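Local coordinates for protein putative mannose-1-phosphate guanylyl transferase (Thermus thermophilus, PDB 2CU2) that probably transfers a guanylyl group from GTP to mannose 1-phosphate, making GDP-mannose, at residues A[30-34]-A[35-39]; A[43-46]-A[47-51]. One frame throughout, in Å; residues are numbered along the deposited sequence.

Contact 1: A[30-34]-A[35-39]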
# COMPACT_ATOMS: atom_id res chain seq x y z
N PRO A 30 -7.32 14.18 8.60
CA PRO A 30 -6.24 14.25 9.57
C PRO A 30 -4.88 14.23 8.88
O PRO A 30 -4.39 13.19 8.45
CB PRO A 30 -6.37 13.04 10.50
CG PRO A 30 -7.15 11.98 9.74
CD PRO A 30 -7.94 12.85 8.66
N LEU A 31 -4.28 15.43 8.75
CA LEU A 31 -3.05 15.54 7.97
C LEU A 31 -1.83 15.91 8.83
O LEU A 31 -1.16 15.06 9.40
CB LEU A 31 -3.27 16.61 6.89
CG LEU A 31 -3.90 16.03 5.62
CD1 LEU A 31 -4.17 17.11 4.57
CD2 LEU A 31 -3.02 14.98 4.95
N PHE A 32 -1.52 17.22 8.86
CA PHE A 32 -0.31 17.69 9.55
C PHE A 32 -0.49 17.72 11.08
O PHE A 32 -1.47 18.25 11.60
CB PHE A 32 0.02 19.09 9.04
CG PHE A 32 0.22 19.05 7.55
CD1 PHE A 32 1.33 18.42 7.02
CD2 PHE A 32 -0.71 19.65 6.72
CE1 PHE A 32 1.52 18.39 5.65
CE2 PHE A 32 -0.51 19.62 5.34
CZ PHE A 32 0.60 18.99 4.80
N GLU A 33 0.44 17.09 11.82
CA GLU A 33 0.30 17.04 13.27
C GLU A 33 -0.90 16.20 13.71
O GLU A 33 -1.29 16.18 14.87
CB GLU A 33 0.16 18.48 13.80
CG GLU A 33 1.50 19.21 13.88
CD GLU A 33 1.31 20.57 14.52
OE1 GLU A 33 0.50 20.68 15.43
OE2 GLU A 33 2.01 21.50 14.12
N GLY A 34 -1.50 15.49 12.75
CA GLY A 34 -2.66 14.65 13.05
C GLY A 34 -3.96 15.45 13.08
O GLY A 34 -5.04 14.95 13.39
N LYS A 35 -3.82 16.75 12.76
CA LYS A 35 -4.93 17.71 12.79
C LYS A 35 -5.67 17.76 11.46
O LYS A 35 -5.08 17.63 10.39
CB LYS A 35 -4.36 19.09 13.12
CG LYS A 35 -4.05 19.25 14.61
CD LYS A 35 -3.97 20.72 15.03
CE LYS A 35 -2.91 20.96 16.11
NZ LYS A 35 -2.35 22.31 15.96
N THR A 36 -7.00 17.96 11.48
CA THR A 36 -7.64 18.35 10.22
C THR A 36 -7.31 19.80 9.86
O THR A 36 -7.00 20.63 10.70
CB THR A 36 -9.16 18.19 10.30
OG1 THR A 36 -9.71 19.18 11.18
CG2 THR A 36 -9.54 16.79 10.81
N LEU A 37 -7.33 20.16 8.58
CA LEU A 37 -6.99 21.52 8.21
C LEU A 37 -7.99 22.53 8.78
O LEU A 37 -7.62 23.65 9.12
CB LEU A 37 -6.90 21.63 6.69
CG LEU A 37 -5.73 20.81 6.11
CD1 LEU A 37 -5.87 20.67 4.60
CD2 LEU A 37 -4.41 21.48 6.48
N LEU A 38 -9.25 22.12 8.91
CA LEU A 38 -10.26 23.01 9.47
C LEU A 38 -9.93 23.25 10.93
O LEU A 38 -10.03 24.37 11.43
CB LEU A 38 -11.67 22.40 9.36
CG LEU A 38 -12.77 23.19 10.08
CD1 LEU A 38 -12.83 24.61 9.54
CD2 LEU A 38 -14.12 22.50 9.90
N GLU A 39 -9.49 22.20 11.60
CA GLU A 39 -9.11 22.28 13.01
C GLU A 39 -8.01 23.32 13.22
O GLU A 39 -8.12 24.19 14.09
CB GLU A 39 -8.63 20.91 13.48
CG GLU A 39 -8.55 20.74 14.99
CD GLU A 39 -8.06 19.35 15.38
OE1 GLU A 39 -8.31 18.37 14.63
OE2 GLU A 39 -7.43 19.24 16.46
O HOH W 1 -3.23 19.95 9.75

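Contact 2: A[43-46]-A[47-51]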
# COMPACT_ATOMS: atom_id res chain seq x y z
N GLU A 43 -8.31 27.17 15.14
CA GLU A 43 -7.40 27.45 16.25
C GLU A 43 -6.58 28.70 15.96
O GLU A 43 -6.35 29.53 16.83
CB GLU A 43 -6.48 26.24 16.45
CG GLU A 43 -5.32 26.48 17.37
CD GLU A 43 -4.44 25.25 17.51
OE1 GLU A 43 -3.34 25.37 18.09
OE2 GLU A 43 -4.85 24.16 17.03
N ARG A 44 -6.15 28.81 14.71
CA ARG A 44 -5.35 29.92 14.22
C ARG A 44 -6.16 31.23 14.20
O ARG A 44 -5.62 32.32 14.38
CB ARG A 44 -4.88 29.55 12.82
CG ARG A 44 -4.18 30.62 12.01
CD ARG A 44 -3.84 30.03 10.65
NE ARG A 44 -3.07 28.80 10.81
CZ ARG A 44 -3.36 27.63 10.25
NH1 ARG A 44 -4.44 27.50 9.47
NH2 ARG A 44 -2.58 26.58 10.48
N LEU A 45 -7.47 31.10 13.96
CA LEU A 45 -8.35 32.25 13.87
C LEU A 45 -8.90 32.76 15.21
O LEU A 45 -9.11 33.96 15.37
CB LEU A 45 -9.53 31.93 12.95
CG LEU A 45 -10.56 33.03 12.63
CD1 LEU A 45 -9.87 34.19 11.92
CD2 LEU A 45 -11.67 32.49 11.74
N ALA A 46 -9.11 31.86 16.16
CA ALA A 46 -9.67 32.21 17.47
C ALA A 46 -9.15 33.50 18.11
O ALA A 46 -9.94 34.37 18.47
CB ALA A 46 -9.51 31.05 18.44
N PRO A 47 -7.82 33.64 18.24
CA PRO A 47 -7.25 34.85 18.86
C PRO A 47 -7.59 36.16 18.15
O PRO A 47 -7.60 37.22 18.78
CB PRO A 47 -5.74 34.57 18.83
CG PRO A 47 -5.68 33.07 18.91
CD PRO A 47 -6.77 32.67 17.94
N LEU A 48 -7.86 36.08 16.85
CA LEU A 48 -8.18 37.28 16.08
C LEU A 48 -9.69 37.53 16.02
O LEU A 48 -10.14 38.65 16.26
CB LEU A 48 -7.63 37.16 14.66
CG LEU A 48 -7.82 38.39 13.77
CD1 LEU A 48 -7.08 39.57 14.37
CD2 LEU A 48 -7.33 38.10 12.36
N VAL A 49 -10.46 36.49 15.70
CA VAL A 49 -11.91 36.62 15.62
C VAL A 49 -12.53 35.53 16.49
O VAL A 49 -12.32 34.35 16.26
CB VAL A 49 -12.42 36.47 14.17
CG1 VAL A 49 -13.93 36.70 14.11
CG2 VAL A 49 -11.72 37.47 13.26
N PRO A 50 -13.30 35.93 17.52
CA PRO A 50 -13.92 34.94 18.40
C PRO A 50 -14.87 33.98 17.69
O PRO A 50 -15.41 34.29 16.63
CB PRO A 50 -14.61 35.80 19.46
CG PRO A 50 -14.93 37.06 18.71
CD PRO A 50 -13.67 37.30 17.93
N PRO A 51 -15.07 32.79 18.26
CA PRO A 51 -15.94 31.77 17.69
C PRO A 51 -17.37 32.28 17.49
O PRO A 51 -18.04 31.99 16.52
CB PRO A 51 -15.92 30.56 18.62
CG PRO A 51 -14.61 30.63 19.38
CD PRO A 51 -14.31 32.20 19.35

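Contact 1: A[30-34]-A[35-39]
With CG anti to the carbonyl carbon in both residues (chi1 -79° in Glu33, -78° in Lys35), the two side chains run side by side in the same direction and bring unlike charges together. Glu33 OE1 meets Lys35 NZ at 3.3 Å, a salt bridge whose hydrogen bond is weak; NZ also has a second, likewise weak partner in Glu43. The backbone here forms a tight turn: Lys35 N donates to Phe32 O at 3.0 Å, and the positive phi angles of Glu33 and Gly34 between them fit a type I' beta turn. Leu31 N donates to Lys35 O at 2.9 Å, and one water donates to both Phe32 O and Lys35 O, bridging the carbonyls. A leucine in place of Lys35 would probably leave the Glu33 carboxylate without its charged mate and free to swing away from the turn. Leu37 reaches back with both branches: CD1 lies 3.9 Å from Leu31 CD1, while CD2 sits at the Phe32 ring edge, near its plane. Thr36 is the N-cap of a capping box, its OG1 accepting from Glu39 N at 3.1 Å and bonding also with Tyr69, while Thr36 N gives a weak return bond to Glu39 OE1. The turn thus leads into helix 37-45; Phe32 packs on helix 261-266, and Pro30 O bonds with Tyr292 of strand 290-293.

Contact 2: A[43-46]-A[47-51]
The flat carbonyl group of Leu45 gathers two backbone donors from different directions: Leu48 N sits above its plane, 42° out of it, whereas Val49 N lies nearly along the C=O axis. Leu48 N and Val49 N each lie 2.9 Å from Leu45 O, but the Val49 N-H is the better aimed, at 172° against 139°. They wind the chain through one more turn at the C-terminal end of helix 37-45, the helix of a beta-alpha-beta crossover between the parallel neighbouring strands 3-8 and 54-59. The Pro47 ring approaches the preceding carbonyls with its CD corner, which stands 3.4 Å from Glu43 O and 3.8 Å from Arg44 O. Its nitrogen has no hydrogen, so it cannot give Glu43 O the i to i-4 bond of an alpha helix, and CD stands there in its place. Separately, Arg44 O accepts from Arg119 of helix 115-128, the helix that also meets the side chains of Pro47 and Leu48. The side chain of Pro47 lies about 4 Å from a bound sulfate, probably brought in by the crystallisation liquor. The polar end of Arg44 is taken up by a salt bridge from NE to Asp115. On the buried side, Leu45 and Val49 lie alongside each other, pointing the same way, and both rest on Ala5 of strand 3-8. Their closest approach joins Leu45 CD1 to Val49 CG2 at 4.0 Å.

How the contacts relate
Contacts 1 and 2 are in series at the two ends of helix 37-45, with centres about 17 Å apart: the first leads the chain into the helix, the second turns it toward strand 54-59. A direct bridge spans them, Lys35 NZ to Glu43 OE2 at 3.3 Å, a weak ion pair that places the lysine between a carboxylate of each contact. Both belong to the nucleotidyltransferase part of the chain. Segment 30-34 lies late in the long loop between strand 3-8 and helix 37-45; in this family that loop carries the glycine-rich nucleotide-binding signature. No substrate is seen at either contact, and the sulfate near Pro47 does not by itself establish a substrate site.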